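Local coordinates for protein dITP/XTP pyrophosphatase (Staphylococcus aureus, PDB 4BNQ) that probably hydrolyses non-canonical purine nucleoside triphosphates such as XTP, dITP and ITP to monophosphates and diphosphate, keeping them out of DNA and RNA, at residues L51-A56 and V118-G123; N9-I14 and G28-I33. One frame throughout, in Å; residues are numbered along the deposited sequence.

From the N terminus, strand 3-6 runs into the predicted substrate-binding loop and helix 11-20, and the chain returns along strand 25-28. Contact 2 closes this short loop by setting residues 9-14 against the turn at 28-33. Helix 45-60 comes next. Contact 1 opens on it and closes only at strand 112-123, so a far longer loop lies between 51-56 and 118-123. The two contacts follow each other in series, neither nesting nor crossing. Contact 2 ties the start of helix 11-20 to the end of strand 25-28 and the short helix after it, whereas contact 1 joins a helix to the antiparallel sheet. Their centres lie about 14 Å apart, and both reach the same phosphate ion.

Contact 1 (L51-A56 and V118-G123); sequences LKSEAA and VISMSG. With PO4 (phosphate ion), chain C.
Ser53 on helix 45-60 meets two serines of strand 112-123 through a single oxygen. Its OG lies 2.6 Å from Ser122 OG and 2.7 Å from Ser120 OG, each pair a hydrogen bond in which either hydroxyl could donate. Seen from Ser53 OG, the two partners are about 120° apart, so they approach from well-separated directions. The torsions explain the meeting. Ser53 OG lies between the backbone N and the carbonyl carbon (chi1 61°), and both strand serines point at the helix because they are two residues apart on one face of the sheet. Ser53 CB is also close, 3.3 Å from Ser122 OG. Beside it, Glu54 brings its CG alongside Ser122, 3.5 Å from Ser122 OG, while its carboxylate bonds to Thr128 on the adjacent strand 126-139. Thr128 also bonds Ser122 OG, so it ties the trio to the next strand. The segment axes approach to 7.2 Å with their directions only 21° apart, close enough for short serine chains to bridge helix and sheet. Lys52, on another side of the helix, bends at chi3 and sends NZ to the phosphate ion, to Asp67 O and into a salt bridge with Asp68, a predicted magnesium ligand and the predicted proton acceptor. The 2.4 Å between Lys52 NZ and phosphate O3 is very short and doubtful. Chemically, the interface is a buried hydroxyl network: with one proton on Ser53 OG, at least one strand serine must donate to it, while Lys52 reaches toward the predicted active site.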
loop_
_atom_site.group_PDB
_atom_site.type_symbol
_atom_site.label_atom_id
_atom_site.label_comp_id
_atom_site.label_asym_id
_atom_site.label_seq_id
_atom_site.Cartn_x
_atom_site.Cartn_y
_atom_site.Cartn_z
ATOM N N LEU A 51 -21.244 7.928 -3.592
ATOM C CA LEU A 51 -22.697 7.890 -3.609
ATOM C C LEU A 51 -23.192 7.088 -2.404
ATOM O O LEU A 51 -24.152 7.472 -1.738
ATOM C CB LEU A 51 -23.222 7.293 -4.933
ATOM C CG LEU A 51 -23.088 8.119 -6.224
ATOM C CD1 LEU A 51 -23.296 7.232 -7.453
ATOM C CD2 LEU A 51 -24.089 9.264 -6.250
ATOM N N LYS A 52 -22.530 5.982 -2.096
ATOM C CA LYS A 52 -23.000 5.165 -0.980
ATOM C C LYS A 52 -22.768 5.832 0.370
ATOM O O LYS A 52 -23.685 5.877 1.191
ATOM C CB LYS A 52 -22.437 3.735 -1.044
ATOM C CG LYS A 52 -23.058 2.894 -2.198
ATOM C CD LYS A 52 -22.423 1.504 -2.348
ATOM C CE LYS A 52 -20.998 1.596 -2.876
ATOM N NZ LYS A 52 -20.486 0.278 -3.337
ATOM N N SER A 53 -21.568 6.374 0.597
ATOM C CA SER A 53 -21.263 6.963 1.904
ATOM C C SER A 53 -22.096 8.212 2.167
ATOM O O SER A 53 -22.622 8.392 3.270
ATOM C CB SER A 53 -19.774 7.288 2.049
ATOM O OG SER A 53 -19.389 8.227 1.074
ATOM N N GLU A 54 -22.224 9.073 1.158
ATOM C CA GLU A 54 -23.023 10.287 1.317
ATOM C C GLU A 54 -24.492 9.972 1.582
ATOM O O GLU A 54 -25.138 10.616 2.419
ATOM C CB GLU A 54 -22.824 11.237 0.129
ATOM C CG GLU A 54 -21.446 11.864 0.186
ATOM C CD GLU A 54 -21.199 12.931 -0.865
ATOM O OE1 GLU A 54 -22.024 13.082 -1.801
ATOM O OE2 GLU A 54 -20.144 13.603 -0.766
ATOM N N ALA A 55 -25.009 8.947 0.915
ATOM C CA ALA A 55 -26.414 8.596 1.100
ATOM C C ALA A 55 -26.690 8.085 2.518
ATOM O O ALA A 55 -27.684 8.476 3.138
ATOM C CB ALA A 55 -26.872 7.585 0.049
ATOM N N ALA A 56 -25.806 7.234 3.041
ATOM C CA ALA A 56 -25.982 6.707 4.397
ATOM C C ALA A 56 -25.842 7.831 5.408
ATOM O O ALA A 56 -26.602 7.918 6.374
ATOM C CB ALA A 56 -24.976 5.623 4.685
ATOM N N VAL A 118 -11.644 1.387 -3.305
ATOM C CA VAL A 118 -11.782 2.780 -2.906
ATOM C C VAL A 118 -12.739 2.913 -1.727
ATOM O O VAL A 118 -13.883 2.489 -1.803
ATOM C CB VAL A 118 -12.291 3.665 -4.037
ATOM C CG1 VAL A 118 -12.531 5.081 -3.510
ATOM C CG2 VAL A 118 -11.293 3.677 -5.192
ATOM N N ILE A 119 -12.246 3.496 -0.637
ATOM C CA ILE A 119 -13.030 3.744 0.573
ATOM C C ILE A 119 -13.381 5.227 0.600
ATOM O O ILE A 119 -12.489 6.062 0.483
ATOM C CB ILE A 119 -12.187 3.441 1.825
ATOM C CG1 ILE A 119 -11.803 1.959 1.876
ATOM C CG2 ILE A 119 -12.925 3.815 3.111
ATOM C CD1 ILE A 119 -12.969 1.003 2.129
ATOM N N SER A 120 -14.656 5.581 0.746
ATOM C CA SER A 120 -14.982 6.987 0.975
ATOM C C SER A 120 -15.580 7.223 2.361
ATOM O O SER A 120 -16.425 6.449 2.818
ATOM C CB SER A 120 -15.912 7.536 -0.104
ATOM O OG SER A 120 -17.198 6.991 0.038
ATOM N N MET A 121 -15.145 8.289 3.024
ATOM C CA MET A 121 -15.700 8.657 4.324
ATOM C C MET A 121 -16.577 9.896 4.177
ATOM O O MET A 121 -16.185 10.880 3.551
ATOM C CB MET A 121 -14.576 8.918 5.332
ATOM C CG MET A 121 -15.055 9.336 6.723
ATOM S SD MET A 121 -13.699 9.435 7.947
ATOM C CE MET A 121 -14.202 8.041 8.901
ATOM N N SER A 122 -17.775 9.844 4.742
ATOM C CA SER A 122 -18.677 10.973 4.660
ATOM C C SER A 122 -19.338 11.190 5.994
ATOM O O SER A 122 -19.486 10.254 6.789
ATOM C CB SER A 122 -19.738 10.736 3.591
ATOM O OG SER A 122 -19.110 10.487 2.353
ATOM N N GLY A 123 -19.735 12.430 6.233
ATOM C CA GLY A 123 -20.269 12.819 7.519
ATOM C C GLY A 123 -20.833 14.222 7.466
ATOM O O GLY A 123 -20.575 14.979 6.520
HETATM P P PO4 C . -21.659 -2.763 -1.822
HETATM O O1 PO4 C . -20.498 -2.350 -0.915
HETATM O O2 PO4 C . -21.346 -4.092 -2.469
HETATM O O3 PO4 C . -21.822 -1.716 -2.910
HETATM O O4 PO4 C . -22.931 -2.864 -1.030
#

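Contact 2 (N9-I14 and G28-I33); sequences NNQGKI and GISELI. With PO4 (phosphate ion), chain C.
Ile14 lays its CG1 branch over the backbone of Gly28, 3.8 Å from Gly28 CA, and the lack of a side chain on the glycine permits this closeness. The two residues belong to a beta-alpha-beta unit: strand 3-6, helix 11-20 and the parallel strand 25-28. Nearer the solvent, Gln11 NE2 donates to Ser30 OG at 3.0 Å with an N-H...O angle of 145°, the hydroxyl lying almost in the amide plane. The Gln11 chain folds back at chi2 (-66°) to bring its amide there. Asn9 crosses Ile29 at a slant, its OD1 coming to 3.4 Å from Ile29 CG2, while its ND2 bonds to Phe36 O; the amide is thus held by a partner beyond the turn.

Residues 9-13, the loop and the first turn of the helix, form part of the predicted substrate site. Asn9 N donates to phosphate O4 at 2.9 Å, and Lys13 NZ to phosphate O1 at 2.8 Å, the lysine also forming a salt bridge with Asp67. The ion, probably from the crystallisation liquor, occupies a position consistent with that of a substrate phosphate. Asn10 forms the N-cap of helix 11-20. Its OD1 accepts a weak bond from Gly12 N, and Lys13 N donates to the same OD1 at 3.0 Å from 48° above the carbonyl plane.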
loop_
_atom_site.group_PDB
_atom_site.type_symbol
_atom_site.label_atom_id
_atom_site.label_comp_id
_atom_site.label_asym_id
_atom_site.label_seq_id
_atom_site.Cartn_x
_atom_site.Cartn_y
_atom_site.Cartn_z
ATOM N N ASN A 9 -23.681 -3.374 1.700
ATOM C CA ASN A 9 -24.608 -4.506 1.827
ATOM C C ASN A 9 -23.871 -5.822 1.679
ATOM O O ASN A 9 -24.468 -6.893 1.782
ATOM C CB ASN A 9 -25.691 -4.471 0.738
ATOM C CG ASN A 9 -26.726 -3.386 0.973
ATOM O OD1 ASN A 9 -27.050 -3.053 2.115
ATOM N ND2 ASN A 9 -27.244 -2.823 -0.110
ATOM N N ASN A 10 -22.579 -5.744 1.395
ATOM C CA ASN A 10 -21.820 -6.944 1.101
ATOM C C ASN A 10 -21.267 -7.526 2.400
ATOM O O ASN A 10 -20.404 -6.930 3.046
ATOM C CB ASN A 10 -20.706 -6.624 0.104
ATOM C CG ASN A 10 -19.949 -7.859 -0.365
ATOM O OD1 ASN A 10 -19.527 -8.694 0.436
ATOM N ND2 ASN A 10 -19.754 -7.963 -1.671
ATOM N N GLN A 11 -21.776 -8.692 2.783
ATOM C CA GLN A 11 -21.403 -9.306 4.055
ATOM C C GLN A 11 -19.948 -9.757 4.078
ATOM O O GLN A 11 -19.337 -9.801 5.147
ATOM C CB GLN A 11 -22.353 -10.463 4.405
ATOM C CG GLN A 11 -23.806 -10.020 4.591
ATOM C CD GLN A 11 -23.986 -9.115 5.803
ATOM O OE1 GLN A 11 -23.184 -9.147 6.746
ATOM N NE2 GLN A 11 -25.033 -8.295 5.779
ATOM N N GLY A 12 -19.405 -10.074 2.902
ATOM C CA GLY A 12 -17.998 -10.412 2.763
ATOM C C GLY A 12 -17.122 -9.225 3.114
ATOM O O GLY A 12 -16.168 -9.364 3.890
ATOM N N LYS A 13 -17.452 -8.055 2.559
ATOM C CA LYS A 13 -16.751 -6.823 2.904
ATOM C C LYS A 13 -16.806 -6.526 4.402
ATOM O O LYS A 13 -15.780 -6.196 5.005
ATOM C CB LYS A 13 -17.316 -5.631 2.129
ATOM C CG LYS A 13 -17.097 -5.675 0.631
ATOM C CD LYS A 13 -17.405 -4.313 0.031
ATOM C CE LYS A 13 -17.471 -4.372 -1.502
ATOM N NZ LYS A 13 -18.036 -3.099 -2.042
ATOM N N ILE A 14 -17.991 -6.625 4.996
ATOM C CA ILE A 14 -18.137 -6.379 6.430
ATOM C C ILE A 14 -17.224 -7.307 7.236
ATOM O O ILE A 14 -16.554 -6.865 8.156
ATOM C CB ILE A 14 -19.602 -6.498 6.917
ATOM C CG1 ILE A 14 -20.323 -5.163 6.789
ATOM C CG2 ILE A 14 -19.660 -6.797 8.395
ATOM C CD1 ILE A 14 -20.510 -4.695 5.452
ATOM N N GLY A 28 -22.294 -2.935 10.181
ATOM C CA GLY A 28 -22.653 -2.992 8.774
ATOM C C GLY A 28 -23.992 -2.290 8.561
ATOM O O GLY A 28 -24.847 -2.324 9.441
ATOM N N ILE A 29 -24.187 -1.663 7.405
ATOM C CA ILE A 29 -25.429 -0.934 7.166
ATOM C C ILE A 29 -26.678 -1.812 7.287
ATOM O O ILE A 29 -27.747 -1.321 7.663
ATOM C CB ILE A 29 -25.425 -0.232 5.809
ATOM C CG1 ILE A 29 -26.445 0.901 5.816
ATOM C CG2 ILE A 29 -25.705 -1.225 4.681
ATOM C CD1 ILE A 29 -26.093 2.002 6.733
ATOM N N SER A 30 -26.551 -3.108 6.996
ATOM C CA SER A 30 -27.720 -3.988 7.089
ATOM C C SER A 30 -28.328 -4.027 8.490
ATOM O O SER A 30 -29.490 -4.392 8.653
ATOM C CB SER A 30 -27.412 -5.398 6.566
ATOM O OG SER A 30 -26.300 -5.972 7.226
ATOM N N GLU A 31 -27.552 -3.644 9.502
ATOM C CA GLU A 31 -28.081 -3.578 10.854
ATOM C C GLU A 31 -28.989 -2.367 11.054
ATOM O O GLU A 31 -29.936 -2.415 11.832
ATOM C CB GLU A 31 -26.937 -3.537 11.868
ATOM C CG GLU A 31 -26.169 -4.845 12.015
ATOM C CD GLU A 31 -25.049 -4.757 13.050
ATOM O OE1 GLU A 31 -25.340 -4.585 14.258
ATOM O OE2 GLU A 31 -23.867 -4.855 12.653
ATOM N N LEU A 32 -28.675 -1.277 10.360
ATOM C CA LEU A 32 -29.380 -0.008 10.517
ATOM C C LEU A 32 -30.435 0.223 9.422
ATOM O O LEU A 32 -31.525 0.740 9.685
ATOM C CB LEU A 32 -28.367 1.128 10.491
ATOM C CG LEU A 32 -27.235 0.997 11.518
ATOM C CD1 LEU A 32 -26.347 2.220 11.485
ATOM C CD2 LEU A 32 -27.813 0.815 12.936
ATOM N N ILE A 33 -30.093 -0.146 8.189
ATOM C CA ILE A 33 -30.998 -0.014 7.055
ATOM C C ILE A 33 -30.923 -1.297 6.237
ATOM O O ILE A 33 -30.173 -1.370 5.251
ATOM C CB ILE A 33 -30.592 1.148 6.121
ATOM C CG1 ILE A 33 -30.273 2.430 6.904
ATOM C CG2 ILE A 33 -31.685 1.398 5.066
ATOM C CD1 ILE A 33 -29.816 3.562 6.008
HETATM P P PO4 C . -21.659 -2.763 -1.822
HETATM O O1 PO4 C . -20.498 -2.350 -0.915
HETATM O O2 PO4 C . -21.346 -4.092 -2.469
HETATM O O3 PO4 C . -21.822 -1.716 -2.910
HETATM O O4 PO4 C . -22.931 -2.864 -1.030
#